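Long-range contacts in protein (lectin) (Hyacinthoides hispanica, PDB 1B2P), which probably binds mannose-containing glycans as a bulb-type, monocot mannose-specific lectin, crystallised here without bound sugar: residues A[15-23]-A[34-42]; A[54-64]-A[75-84]. All coordinates share one frame; numbering follows the deposited sequence.

Contact 1: A[15-23]-A[34-42]; sequences QILHATESL and FIMQTDCNL
Met36 lays the start of its side chain over the carbonyls of Leu17 and His18: its CG is 3.6 Å from Leu17 O, and its CB is equally close to His18 O. With CG anti to the backbone N (chi1 178°) and bends at chi2 and chi3, the chain then leads away from 15-23, toward the sheet of 64-67 and 73-76. Leu17 CB packs 4.2 Å from Met36 CB, and Leu17 CD1 lies obliquely to the Phe34 ring, one face of which carries Leu42 CD1.

Leu23 and Phe34 form an antiparallel hydrogen-bonded pair, followed by the non-hydrogen-bonded pair Ser22-Ile35, whose CB atoms lie 3.8 Å apart. Past these two pairs, Met36 N bonds to Glu21 O (3.0 Å, nearly straight at 166°), and Met36 O takes Thr20 N at 2.7 Å. Thr20 belongs to the type II turn His18-Glu21, braced by Glu21 OE1 accepting from His18 N, 2.8 Å away and from above the carboxylate plane.

Beyond these bonds, Asp39 OD1 receives Gln37 NE2 and Asn41 N from opposite faces of its carboxylate. The latter bond makes an Asx turn, and Gln37 OE1 goes to Tyr45 OH. Gln37, Asp39, Asn41, Val43 and Tyr45 match the QxDxNxVxY mannose-binding signature of monocot lectins, consistent with a preformed sugar site.

The axes of the short segments 16-18 and 34-36 come within 7.0 Å, their directions 65° apart, and the strands belong to different sheets: 34-36 ends the hairpin 22-27/30-36, flanked by 42-46, whereas 16-18 edges the sheet next to 64-67. Met36 spans the junction, reaching Ala65 and Val75.

Contact 2: A[54-64]-A[75-84]; sequences TNTGGLGNGCR and VITNENVTVW
Ile76 O is met from 54-64 by two groups: Arg64 N gives a hydrogen bond of 2.9 Å in the carbonyl plane, and Cys63 CA adds a lesser CA-H...O contact at 3.2 Å. Ile76 N returns a bond to Arg64 O, completing an antiparallel hydrogen-bonded pair whose side chains share one face. The Arg64 guanidinium lies across Ile76, with Ile76 CB above its centre and Ile76 CG2 3.6 Å from Arg64 NH2; CG set between the backbone N and the carbonyl carbon (chi1 62°), then a chain extended to NE, puts it there. The Arg64 NH1 to Thr77 O bond is weak (3.3 Å, 125°).

Asn61 O accepts Asn78 N at 2.9 Å, joining the loop to the type I turn Thr77-Asn80, and Thr77 CG2 packs 3.7 Å from Gly60 CA.

Thr54 CG2 sits over the Trp84 six-membered ring, 3.7 Å from its centroid and 19° off the normal, a CH-pi contact. The Thr56 side chain crosses that of Trp84 nearly perpendicularly, CG2 against CB. Val83, against Leu59, and Trp84 both face Val75 in a classic beta bulge.

The loop between strands 49-53 and 64-67 lies on the end of the 73-76/82-85 hairpin of the bulb-lectin fold: backbone bonds set the register beside Arg64, methyl and aromatic packing holds Thr54-Leu59 against 75-84, and the buried hydroxyls of Thr54 and Thr56 are satisfied by each other and by 40-42.

How the contacts relate
The contacts come in series along the chain, contact 1 closing at residue 42 before contact 2 opens at 54, and their centres lie about 10 Å apart on the same side of the chain's centre. Both reach the sheet 16-18, 64-67, 73-76, 82-85: contact 1 through its edge strand 16-18, contact 2 through its other members. They are joined covalently by the Cys40-Cys63 disulfide (SG to SG 2.0 Å) and by a probable hydrogen bond from Thr56 OG1 to Cys40 O. The loop 54-64 therefore links two of the sheets of this beta-prism II fold and fastens the turn 37-40, part of the putative mannose site.

Contact 1: A[15-23]-A[34-42]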
ATOM      1  N   GLN A  15      -0.400   4.423 -17.735  1.00 14.43           N
ATOM      2  CA  GLN A  15      -1.139   5.024 -18.816  1.00 13.96           C
ATOM      3  C   GLN A  15      -1.742   3.904 -19.768  1.00 17.69           C
ATOM      4  O   GLN A  15      -2.362   4.327 -20.747  1.00 24.34           O
ATOM      5  CB  GLN A  15      -0.332   5.931 -19.746  1.00 20.58           C
ATOM      6  CG  GLN A  15       0.289   7.098 -18.919  1.00 17.65           C
ATOM      7  CD  GLN A  15       1.274   7.951 -19.754  1.00 17.52           C
ATOM      8  OE1 GLN A  15       2.120   8.716 -19.123  1.00 21.96           O
ATOM      9  NE2 GLN A  15       1.107   8.056 -20.994  1.00 14.17           N
ATOM     10  N   ILE A  16      -1.522   2.728 -19.353  1.00 18.11           N
ATOM     11  CA  ILE A  16      -2.166   1.682 -20.269  1.00 18.58           C
ATOM     12  C   ILE A  16      -2.415   0.584 -19.284  1.00 17.25           C
ATOM     13  O   ILE A  16      -1.680   0.290 -18.312  1.00 21.78           O
ATOM     14  CB  ILE A  16      -1.049   1.141 -21.203  1.00 20.19           C
ATOM     15  CG1 ILE A  16      -0.593   2.215 -22.209  1.00 27.46           C
ATOM     16  CG2 ILE A  16      -1.726  -0.070 -21.916  1.00 23.06           C
ATOM     17  CD1 ILE A  16       0.404   1.652 -23.259  1.00 31.86           C
ATOM     18  N   LEU A  17      -3.598  -0.113 -19.465  1.00 15.52           N
ATOM     19  CA  LEU A  17      -3.802  -1.389 -18.778  1.00 16.04           C
ATOM     20  C   LEU A  17      -3.682  -2.520 -19.843  1.00 16.11           C
ATOM     21  O   LEU A  17      -4.542  -2.487 -20.709  1.00 17.67           O
ATOM     22  CB  LEU A  17      -5.230  -1.384 -18.275  1.00 20.09           C
ATOM     23  CG  LEU A  17      -5.624  -0.828 -16.939  1.00 24.83           C
ATOM     24  CD1 LEU A  17      -7.039  -1.373 -16.615  1.00 23.97           C
ATOM     25  CD2 LEU A  17      -4.674  -1.199 -15.805  1.00 23.87           C
ATOM     26  N   HIS A  18      -2.606  -3.217 -19.703  1.00 18.94           N
ATOM     27  CA  HIS A  18      -2.432  -4.342 -20.661  1.00 21.17           C
ATOM     28  C   HIS A  18      -3.260  -5.452 -20.062  1.00 18.28           C
ATOM     29  O   HIS A  18      -3.799  -5.534 -18.994  1.00 20.12           O
ATOM     30  CB  HIS A  18      -0.940  -4.791 -20.570  1.00 23.46           C
ATOM     31  CG  HIS A  18      -0.016  -3.745 -21.104  1.00 29.74           C
ATOM     32  ND1 HIS A  18       0.133  -3.489 -22.447  1.00 33.68           N
ATOM     33  CD2 HIS A  18       0.786  -2.860 -20.449  1.00 34.35           C
ATOM     34  CE1 HIS A  18       0.981  -2.496 -22.632  1.00 34.60           C
ATOM     35  NE2 HIS A  18       1.394  -2.117 -21.436  1.00 35.29           N
ATOM     36  N   ALA A  19      -3.420  -6.521 -20.961  1.00 19.86           N
ATOM     37  CA  ALA A  19      -4.178  -7.680 -20.551  1.00 21.49           C
ATOM     38  C   ALA A  19      -3.729  -8.313 -19.267  1.00 17.88           C
ATOM     39  O   ALA A  19      -2.491  -8.451 -18.996  1.00 22.03           O
ATOM     40  CB  ALA A  19      -4.031  -8.785 -21.675  1.00 24.07           C
ATOM     41  N   THR A  20      -4.604  -8.681 -18.373  1.00 18.00           N
ATOM     42  CA  THR A  20      -4.476  -9.192 -17.058  1.00 20.37           C
ATOM     43  C   THR A  20      -4.218  -8.095 -15.992  1.00 20.75           C
ATOM     44  O   THR A  20      -4.181  -8.486 -14.843  1.00 23.56           O
ATOM     45  CB  THR A  20      -3.296 -10.205 -16.806  1.00 25.02           C
ATOM     46  OG1 THR A  20      -2.017  -9.670 -16.983  1.00 26.70           O
ATOM     47  CG2 THR A  20      -3.463 -11.246 -17.917  1.00 27.36           C
ATOM     48  N   GLU A  21      -3.899  -6.903 -16.484  1.00 20.06           N
ATOM     49  CA  GLU A  21      -3.676  -5.861 -15.432  1.00 19.06           C
ATOM     50  C   GLU A  21      -5.014  -5.249 -14.956  1.00 19.47           C
ATOM     51  O   GLU A  21      -5.983  -5.177 -15.727  1.00 17.33           O
ATOM     52  CB  GLU A  21      -2.798  -4.762 -16.099  1.00 21.69           C
ATOM     53  CG  GLU A  21      -1.392  -5.348 -16.362  1.00 23.96           C
ATOM     54  CD  GLU A  21      -0.486  -4.304 -16.997  1.00 25.09           C
ATOM     55  OE1 GLU A  21      -0.814  -3.282 -17.554  1.00 24.97           O
ATOM     56  OE2 GLU A  21       0.781  -4.575 -16.899  1.00 30.32           O
ATOM     57  N   SER A  22      -4.841  -4.577 -13.775  1.00 19.45           N
ATOM     58  CA  SER A  22      -6.177  -4.082 -13.241  1.00 13.96           C
ATOM     59  C   SER A  22      -5.912  -2.871 -12.356  1.00 17.91           C
ATOM     60  O   SER A  22      -4.760  -2.651 -11.901  1.00 18.64           O
ATOM     61  CB  SER A  22      -6.860  -5.130 -12.447  1.00 16.89           C
ATOM     62  OG  SER A  22      -6.038  -5.538 -11.321  1.00 21.77           O
ATOM     63  N   LEU A  23      -6.953  -2.130 -12.115  1.00 13.55           N
ATOM     64  CA  LEU A  23      -6.991  -1.238 -10.928  1.00 14.03           C
ATOM     65  C   LEU A  23      -7.674  -2.020  -9.851  1.00 16.39           C
ATOM     66  O   LEU A  23      -8.565  -2.837 -10.112  1.00 16.05           O
ATOM     67  CB  LEU A  23      -7.863  -0.029 -11.241  1.00 14.51           C
ATOM     68  CG  LEU A  23      -7.450   0.807 -12.461  1.00 16.66           C
ATOM     69  CD1 LEU A  23      -8.253   2.085 -12.598  1.00 17.38           C
ATOM     70  CD2 LEU A  23      -5.956   1.203 -12.377  1.00 19.41           C
ATOM     71  N   PHE A  34     -10.924  -3.446 -11.650  1.00 12.43           N
ATOM     72  CA  PHE A  34     -11.355  -3.019 -12.991  1.00 13.38           C
ATOM     73  C   PHE A  34     -10.256  -3.595 -13.862  1.00 16.72           C
ATOM     74  O   PHE A  34      -9.107  -3.168 -13.847  1.00 15.40           O
ATOM     75  CB  PHE A  34     -11.245  -1.491 -13.116  1.00 15.01           C
ATOM     76  CG  PHE A  34     -11.832  -0.844 -14.343  1.00 15.67           C
ATOM     77  CD1 PHE A  34     -13.174  -1.086 -14.723  1.00 16.66           C
ATOM     78  CD2 PHE A  34     -11.033  -0.015 -15.095  1.00 16.13           C
ATOM     79  CE1 PHE A  34     -13.632  -0.423 -15.831  1.00 17.73           C
ATOM     80  CE2 PHE A  34     -11.520   0.633 -16.246  1.00 16.99           C
ATOM     81  CZ  PHE A  34     -12.817   0.422 -16.589  1.00 18.10           C
ATOM     82  N   ILE A  35     -10.559  -4.707 -14.621  1.00 14.09           N
ATOM     83  CA  ILE A  35      -9.497  -5.487 -15.236  1.00 13.49           C
ATOM     84  C   ILE A  35      -9.659  -5.627 -16.785  1.00 15.57           C
ATOM     85  O   ILE A  35     -10.741  -5.780 -17.236  1.00 15.89           O
ATOM     86  CB  ILE A  35      -9.479  -6.894 -14.599  1.00 18.61           C
ATOM     87  CG1 ILE A  35      -8.457  -7.839 -15.245  1.00 18.84           C
ATOM     88  CG2 ILE A  35     -10.890  -7.494 -14.501  1.00 21.03           C
ATOM     89  CD1 ILE A  35      -8.141  -8.962 -14.263  1.00 23.71           C
ATOM     90  N   MET A  36      -8.486  -5.486 -17.404  1.00 14.53           N
ATOM     91  CA  MET A  36      -8.443  -5.729 -18.878  1.00 16.35           C
ATOM     92  C   MET A  36      -8.191  -7.233 -19.051  1.00 18.38           C
ATOM     93  O   MET A  36      -7.061  -7.637 -18.793  1.00 17.57           O
ATOM     94  CB  MET A  36      -7.350  -4.855 -19.486  1.00 18.13           C
ATOM     95  CG  MET A  36      -7.136  -5.033 -21.024  1.00 16.04           C
ATOM     96  SD  MET A  36      -8.407  -4.262 -22.022  1.00 18.41           S
ATOM     97  CE  MET A  36      -9.569  -5.657 -22.242  1.00 17.78           C
ATOM     98  N   GLN A  37      -9.237  -7.981 -19.361  1.00 18.33           N
ATOM     99  CA  GLN A  37      -9.029  -9.430 -19.428  1.00 16.75           C
ATOM    100  C   GLN A  37      -8.387  -9.884 -20.777  1.00 18.72           C
ATOM    101  O   GLN A  37      -8.377  -9.150 -21.791  1.00 21.12           O
ATOM    102  CB  GLN A  37     -10.408 -10.137 -19.354  1.00 19.00           C
ATOM    103  CG  GLN A  37     -11.026  -9.776 -17.966  1.00 20.00           C
ATOM    104  CD  GLN A  37     -12.288 -10.520 -17.673  1.00 23.63           C
ATOM    105  OE1 GLN A  37     -12.779 -10.610 -16.511  1.00 23.96           O
ATOM    106  NE2 GLN A  37     -13.007 -11.092 -18.671  1.00 21.65           N
ATOM    107  N   THR A  38      -7.873 -11.093 -20.604  1.00 20.54           N
ATOM    108  CA  THR A  38      -7.187 -11.731 -21.781  1.00 23.13           C
ATOM    109  C   THR A  38      -8.143 -11.929 -22.944  1.00 21.78           C
ATOM    110  O   THR A  38      -7.807 -11.817 -24.128  1.00 25.35           O
ATOM    111  CB  THR A  38      -6.666 -13.148 -21.435  1.00 27.19           C
ATOM    112  OG1 THR A  38      -5.683 -13.004 -20.386  1.00 30.24           O
ATOM    113  CG2 THR A  38      -5.801 -13.733 -22.551  1.00 29.74           C
ATOM    114  N   ASP A  39      -9.422 -12.050 -22.656  1.00 20.47           N
ATOM    115  CA  ASP A  39     -10.444 -12.172 -23.711  1.00 19.90           C
ATOM    116  C   ASP A  39     -10.993 -10.948 -24.314  1.00 19.58           C
ATOM    117  O   ASP A  39     -11.917 -10.821 -25.148  1.00 20.54           O
ATOM    118  CB  ASP A  39     -11.648 -13.072 -23.210  1.00 24.36           C
ATOM    119  CG  ASP A  39     -12.578 -12.394 -22.244  1.00 26.90           C
ATOM    120  OD1 ASP A  39     -12.272 -11.220 -21.814  1.00 21.44           O
ATOM    121  OD2 ASP A  39     -13.671 -12.833 -21.812  1.00 25.34           O
ATOM    122  N   CYS A  40     -10.288  -9.773 -24.019  1.00 17.13           N
ATOM    123  CA  CYS A  40     -10.587  -8.493 -24.553  1.00 18.70           C
ATOM    124  C   CYS A  40     -11.792  -7.793 -23.889  1.00 16.65           C
ATOM    125  O   CYS A  40     -12.214  -6.767 -24.421  1.00 18.77           O
ATOM    126  CB  CYS A  40     -10.806  -8.456 -26.071  1.00 17.79           C
ATOM    127  SG  CYS A  40     -10.314  -6.949 -26.899  1.00 19.95           S
ATOM    128  N   ASN A  41     -12.400  -8.321 -22.827  1.00 17.22           N
ATOM    129  CA  ASN A  41     -13.491  -7.667 -22.147  1.00 16.00           C
ATOM    130  C   ASN A  41     -12.851  -6.814 -20.969  1.00 13.89           C
ATOM    131  O   ASN A  41     -12.000  -7.387 -20.338  1.00 15.63           O
ATOM    132  CB  ASN A  41     -14.372  -8.740 -21.426  1.00 19.26           C
ATOM    133  CG  ASN A  41     -15.789  -8.242 -21.350  1.00 15.92           C
ATOM    134  OD1 ASN A  41     -16.761  -8.965 -20.802  1.00 22.59           O
ATOM    135  ND2 ASN A  41     -16.232  -7.137 -21.789  1.00 13.09           N
ATOM    136  N   LEU A  42     -13.306  -5.604 -20.881  1.00 13.46           N
ATOM    137  CA  LEU A  42     -12.771  -4.774 -19.709  1.00 12.74           C
ATOM    138  C   LEU A  42     -13.926  -4.734 -18.733  1.00 13.82           C
ATOM    139  O   LEU A  42     -15.050  -4.321 -19.087  1.00 15.69           O
ATOM    140  CB  LEU A  42     -12.504  -3.396 -20.342  1.00 13.48           C
ATOM    141  CG  LEU A  42     -12.165  -2.276 -19.264  1.00 14.73           C
ATOM    142  CD1 LEU A  42     -10.909  -2.583 -18.498  1.00 19.30           C
ATOM    143  CD2 LEU A  42     -12.085  -0.993 -20.043  1.00 16.58           C
TER

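Contact 2: A[54-64]-A[75-84]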
ATOM      1  N   THR A  54     -17.358  -3.717 -20.855  1.00 15.95           N
ATOM      2  CA  THR A  54     -17.511  -3.155 -22.188  1.00 16.49           C
ATOM      3  C   THR A  54     -18.197  -4.219 -23.140  1.00 17.81           C
ATOM      4  O   THR A  54     -18.720  -3.701 -24.139  1.00 20.00           O
ATOM      5  CB  THR A  54     -16.076  -2.947 -22.806  1.00 16.46           C
ATOM      6  OG1 THR A  54     -15.260  -4.053 -22.641  1.00 16.07           O
ATOM      7  CG2 THR A  54     -15.399  -1.772 -21.988  1.00 16.15           C
ATOM      8  N   ASN A  55     -18.336  -5.404 -22.658  1.00 18.71           N
ATOM      9  CA  ASN A  55     -18.996  -6.464 -23.475  1.00 21.65           C
ATOM     10  C   ASN A  55     -18.274  -6.683 -24.785  1.00 24.34           C
ATOM     11  O   ASN A  55     -18.923  -6.791 -25.855  1.00 25.05           O
ATOM     12  CB  ASN A  55     -20.454  -6.021 -23.765  1.00 24.98           C
ATOM     13  CG  ASN A  55     -21.243  -6.019 -22.456  1.00 29.82           C
ATOM     14  OD1 ASN A  55     -22.023  -5.052 -22.242  1.00 35.01           O
ATOM     15  ND2 ASN A  55     -21.022  -7.084 -21.723  1.00 30.83           N
ATOM     16  N   THR A  56     -16.950  -6.785 -24.712  1.00 18.67           N
ATOM     17  CA  THR A  56     -16.129  -6.894 -25.894  1.00 18.59           C
ATOM     18  C   THR A  56     -15.446  -8.245 -25.887  1.00 16.06           C
ATOM     19  O   THR A  56     -14.372  -8.410 -26.516  1.00 20.41           O
ATOM     20  CB  THR A  56     -15.167  -5.683 -26.061  1.00 19.36           C
ATOM     21  OG1 THR A  56     -14.492  -5.500 -24.768  1.00 19.47           O
ATOM     22  CG2 THR A  56     -15.948  -4.514 -26.514  1.00 19.21           C
ATOM     23  N   GLY A  57     -15.851  -9.222 -25.027  1.00 17.52           N
ATOM     24  CA  GLY A  57     -15.128 -10.491 -24.944  1.00 18.18           C
ATOM     25  C   GLY A  57     -15.169 -11.252 -26.337  1.00 21.15           C
ATOM     26  O   GLY A  57     -16.159 -11.072 -27.028  1.00 22.95           O
ATOM     27  N   GLY A  58     -14.024 -11.749 -26.705  1.00 20.92           N
ATOM     28  CA  GLY A  58     -13.890 -12.486 -27.989  1.00 22.76           C
ATOM     29  C   GLY A  58     -13.685 -11.542 -29.152  1.00 25.10           C
ATOM     30  O   GLY A  58     -13.472 -12.082 -30.256  1.00 22.49           O
ATOM     31  N   LEU A  59     -13.720 -10.201 -29.001  1.00 20.79           N
ATOM     32  CA  LEU A  59     -13.618  -9.336 -30.178  1.00 22.42           C
ATOM     33  C   LEU A  59     -12.206  -9.073 -30.661  1.00 24.05           C
ATOM     34  O   LEU A  59     -11.987  -8.389 -31.683  1.00 28.90           O
ATOM     35  CB  LEU A  59     -14.335  -8.004 -30.019  1.00 21.70           C
ATOM     36  CG  LEU A  59     -15.862  -8.159 -29.795  1.00 22.31           C
ATOM     37  CD1 LEU A  59     -16.522  -6.793 -29.720  1.00 24.57           C
ATOM     38  CD2 LEU A  59     -16.526  -8.908 -31.002  1.00 25.76           C
ATOM     39  N   GLY A  60     -11.248  -9.454 -29.847  1.00 22.12           N
ATOM     40  CA  GLY A  60      -9.867  -9.258 -30.303  1.00 20.69           C
ATOM     41  C   GLY A  60      -8.958  -9.998 -29.421  1.00 19.54           C
ATOM     42  O   GLY A  60      -9.386 -10.604 -28.397  1.00 23.15           O
ATOM     43  N   ASN A  61      -7.640  -9.976 -29.730  1.00 22.71           N
ATOM     44  CA  ASN A  61      -6.634 -10.560 -28.871  1.00 24.19           C
ATOM     45  C   ASN A  61      -5.567  -9.509 -28.337  1.00 20.28           C
ATOM     46  O   ASN A  61      -5.435  -8.525 -29.037  1.00 22.61           O
ATOM     47  CB  ASN A  61      -5.722 -11.501 -29.732  1.00 30.04           C
ATOM     48  CG  ASN A  61      -6.574 -12.594 -30.385  1.00 35.70           C
ATOM     49  OD1 ASN A  61      -7.184 -13.327 -29.607  1.00 39.74           O
ATOM     50  ND2 ASN A  61      -6.575 -12.619 -31.726  1.00 40.39           N
ATOM     51  N   GLY A  62      -5.063  -9.850 -27.200  1.00 22.91           N
ATOM     52  CA  GLY A  62      -3.884  -9.015 -26.753  1.00 23.05           C
ATOM     53  C   GLY A  62      -4.326  -7.529 -26.585  1.00 23.25           C
ATOM     54  O   GLY A  62      -3.687  -6.557 -26.986  1.00 23.22           O
ATOM     55  N   CYS A  63      -5.511  -7.379 -25.981  1.00 19.09           N
ATOM     56  CA  CYS A  63      -6.125  -6.042 -25.923  1.00 15.96           C
ATOM     57  C   CYS A  63      -5.483  -5.186 -24.744  1.00 14.80           C
ATOM     58  O   CYS A  63      -4.965  -5.724 -23.806  1.00 20.55           O
ATOM     59  CB  CYS A  63      -7.690  -6.072 -25.662  1.00 17.40           C
ATOM     60  SG  CYS A  63      -8.345  -7.075 -27.136  1.00 20.98           S
ATOM     61  N   ARG A  64      -5.683  -3.919 -25.033  1.00 16.29           N
ATOM     62  CA  ARG A  64      -5.227  -2.933 -23.923  1.00 17.87           C
ATOM     63  C   ARG A  64      -6.251  -1.881 -23.792  1.00 16.40           C
ATOM     64  O   ARG A  64      -7.002  -1.585 -24.726  1.00 16.02           O
ATOM     65  CB  ARG A  64      -3.875  -2.329 -24.342  1.00 18.02           C
ATOM     66  CG  ARG A  64      -3.942  -1.540 -25.626  1.00 20.18           C
ATOM     67  CD  ARG A  64      -2.482  -1.127 -26.059  1.00 24.37           C
ATOM     68  NE  ARG A  64      -2.475  -0.202 -27.188  1.00 27.76           N
ATOM     69  CZ  ARG A  64      -2.540  -0.668 -28.473  1.00 29.69           C
ATOM     70  NH1 ARG A  64      -2.684  -1.975 -28.737  1.00 30.62           N
ATOM     71  NH2 ARG A  64      -2.506   0.241 -29.436  1.00 32.82           N
ATOM     72  N   VAL A  75     -10.611   0.516 -25.790  1.00 14.23           N
ATOM     73  CA  VAL A  75     -10.010  -0.786 -25.748  1.00 14.35           C
ATOM     74  C   VAL A  75      -9.557  -1.143 -27.253  1.00 16.30           C
ATOM     75  O   VAL A  75     -10.386  -0.901 -28.092  1.00 17.23           O
ATOM     76  CB  VAL A  75     -11.090  -1.831 -25.337  1.00 15.44           C
ATOM     77  CG1 VAL A  75     -10.535  -3.231 -25.390  1.00 15.64           C
ATOM     78  CG2 VAL A  75     -11.631  -1.526 -23.916  1.00 17.98           C
ATOM     79  N   ILE A  76      -8.296  -1.439 -27.265  1.00 16.26           N
ATOM     80  CA  ILE A  76      -7.680  -1.545 -28.621  1.00 19.12           C
ATOM     81  C   ILE A  76      -7.025  -2.901 -28.700  1.00 19.21           C
ATOM     82  O   ILE A  76      -6.418  -3.422 -27.784  1.00 19.00           O
ATOM     83  CB  ILE A  76      -6.554  -0.492 -28.773  1.00 21.23           C
ATOM     84  CG1 ILE A  76      -7.081   0.909 -28.622  1.00 24.11           C
ATOM     85  CG2 ILE A  76      -5.912  -0.725 -30.174  1.00 26.47           C
ATOM     86  CD1 ILE A  76      -5.943   1.967 -28.604  1.00 27.08           C
ATOM     87  N   THR A  77      -7.165  -3.627 -29.869  1.00 21.49           N
ATOM     88  CA  THR A  77      -6.534  -4.947 -29.912  1.00 21.44           C
ATOM     89  C   THR A  77      -5.062  -4.939 -30.322  1.00 22.25           C
ATOM     90  O   THR A  77      -4.607  -3.879 -30.691  1.00 23.88           O
ATOM     91  CB  THR A  77      -7.282  -5.810 -30.997  1.00 22.90           C
ATOM     92  OG1 THR A  77      -6.945  -5.254 -32.284  1.00 24.13           O
ATOM     93  CG2 THR A  77      -8.786  -5.708 -30.811  1.00 19.41           C
ATOM     94  N   ASN A  78      -4.448  -6.099 -30.371  1.00 24.86           N
ATOM     95  CA  ASN A  78      -3.019  -6.124 -30.784  1.00 29.76           C
ATOM     96  C   ASN A  78      -2.884  -5.940 -32.274  1.00 29.80           C
ATOM     97  O   ASN A  78      -1.721  -5.841 -32.716  1.00 34.09           O
ATOM     98  CB  ASN A  78      -2.288  -7.396 -30.380  1.00 29.43           C
ATOM     99  CG  ASN A  78      -2.888  -8.714 -30.907  1.00 30.87           C
ATOM    100  OD1 ASN A  78      -2.537  -9.787 -30.377  1.00 35.67           O
ATOM    101  ND2 ASN A  78      -3.768  -8.643 -31.849  1.00 26.37           N
ATOM    102  N   GLU A  79      -3.918  -5.747 -33.054  1.00 30.78           N
ATOM    103  CA  GLU A  79      -3.859  -5.273 -34.423  1.00 33.83           C
ATOM    104  C   GLU A  79      -4.302  -3.849 -34.580  1.00 34.16           C
ATOM    105  O   GLU A  79      -4.618  -3.306 -35.643  1.00 34.06           O
ATOM    106  CB  GLU A  79      -4.733  -6.182 -35.345  1.00 34.68           C
ATOM    107  CG  GLU A  79      -4.398  -7.656 -35.281  1.00 39.79           C
ATOM    108  CD  GLU A  79      -3.106  -7.953 -36.040  1.00 43.26           C
ATOM    109  OE1 GLU A  79      -2.833  -7.247 -37.045  1.00 44.25           O
ATOM    110  OE2 GLU A  79      -2.340  -8.839 -35.615  1.00 44.26           O
ATOM    111  N   ASN A  80      -4.374  -3.165 -33.397  1.00 29.63           N
ATOM    112  CA  ASN A  80      -4.735  -1.756 -33.355  1.00 32.22           C
ATOM    113  C   ASN A  80      -6.094  -1.505 -33.949  1.00 30.47           C
ATOM    114  O   ASN A  80      -6.362  -0.457 -34.539  1.00 33.38           O
ATOM    115  CB  ASN A  80      -3.662  -0.925 -34.071  1.00 36.57           C
ATOM    116  CG  ASN A  80      -2.381  -0.866 -33.282  1.00 42.04           C
ATOM    117  OD1 ASN A  80      -1.581  -0.004 -33.739  1.00 49.46           O
ATOM    118  ND2 ASN A  80      -2.070  -1.552 -32.196  1.00 38.97           N
ATOM    119  N   VAL A  81      -7.063  -2.402 -33.740  1.00 28.11           N
ATOM    120  CA  VAL A  81      -8.447  -2.140 -34.003  1.00 26.76           C
ATOM    121  C   VAL A  81      -9.139  -1.652 -32.686  1.00 25.06           C
ATOM    122  O   VAL A  81      -8.980  -2.381 -31.700  1.00 24.20           O
ATOM    123  CB  VAL A  81      -9.183  -3.451 -34.427  1.00 29.75           C
ATOM    124  CG1 VAL A  81     -10.662  -3.178 -34.609  1.00 30.75           C
ATOM    125  CG2 VAL A  81      -8.505  -3.985 -35.697  1.00 32.91           C
ATOM    126  N   THR A  82      -9.808  -0.547 -32.734  1.00 25.15           N
ATOM    127  CA  THR A  82     -10.505  -0.097 -31.500  1.00 24.51           C
ATOM    128  C   THR A  82     -11.833  -0.855 -31.467  1.00 26.32           C
ATOM    129  O   THR A  82     -12.689  -0.771 -32.351  1.00 27.87           O
ATOM    130  CB  THR A  82     -10.762   1.410 -31.568  1.00 26.73           C
ATOM    131  OG1 THR A  82      -9.445   2.023 -31.588  1.00 28.36           O
ATOM    132  CG2 THR A  82     -11.579   1.924 -30.388  1.00 28.84           C
ATOM    133  N   VAL A  83     -12.121  -1.567 -30.378  1.00 21.55           N
ATOM    134  CA  VAL A  83     -13.320  -2.315 -30.263  1.00 20.00           C
ATOM    135  C   VAL A  83     -14.352  -1.750 -29.307  1.00 21.24           C
ATOM    136  O   VAL A  83     -15.535  -2.031 -29.307  1.00 20.81           O
ATOM    137  CB  VAL A  83     -13.082  -3.759 -29.863  1.00 21.94           C
ATOM    138  CG1 VAL A  83     -12.297  -4.521 -30.943  1.00 22.67           C
ATOM    139  CG2 VAL A  83     -12.329  -3.925 -28.518  1.00 22.52           C
ATOM    140  N   TRP A  84     -13.919  -0.605 -28.597  1.00 17.60           N
ATOM    141  CA  TRP A  84     -14.887  -0.001 -27.715  1.00 17.06           C
ATOM    142  C   TRP A  84     -14.368   1.437 -27.338  1.00 16.68           C
ATOM    143  O   TRP A  84     -13.167   1.442 -27.239  1.00 17.62           O
ATOM    144  CB  TRP A  84     -15.097  -0.773 -26.394  1.00 20.44           C
ATOM    145  CG  TRP A  84     -16.149  -0.209 -25.492  1.00 21.59           C
ATOM    146  CD1 TRP A  84     -17.512  -0.511 -25.459  1.00 23.07           C
ATOM    147  CD2 TRP A  84     -15.959   0.761 -24.415  1.00 20.21           C
ATOM    148  NE1 TRP A  84     -18.103   0.250 -24.486  1.00 24.98           N
ATOM    149  CE2 TRP A  84     -17.205   1.029 -23.833  1.00 21.84           C
ATOM    150  CE3 TRP A  84     -14.777   1.338 -23.934  1.00 21.76           C
ATOM    151  CZ2 TRP A  84     -17.368   1.923 -22.762  1.00 23.00           C
ATOM    152  CZ3 TRP A  84     -14.951   2.242 -22.858  1.00 19.98           C
ATOM    153  CH2 TRP A  84     -16.215   2.505 -22.283  1.00 21.09           C
TER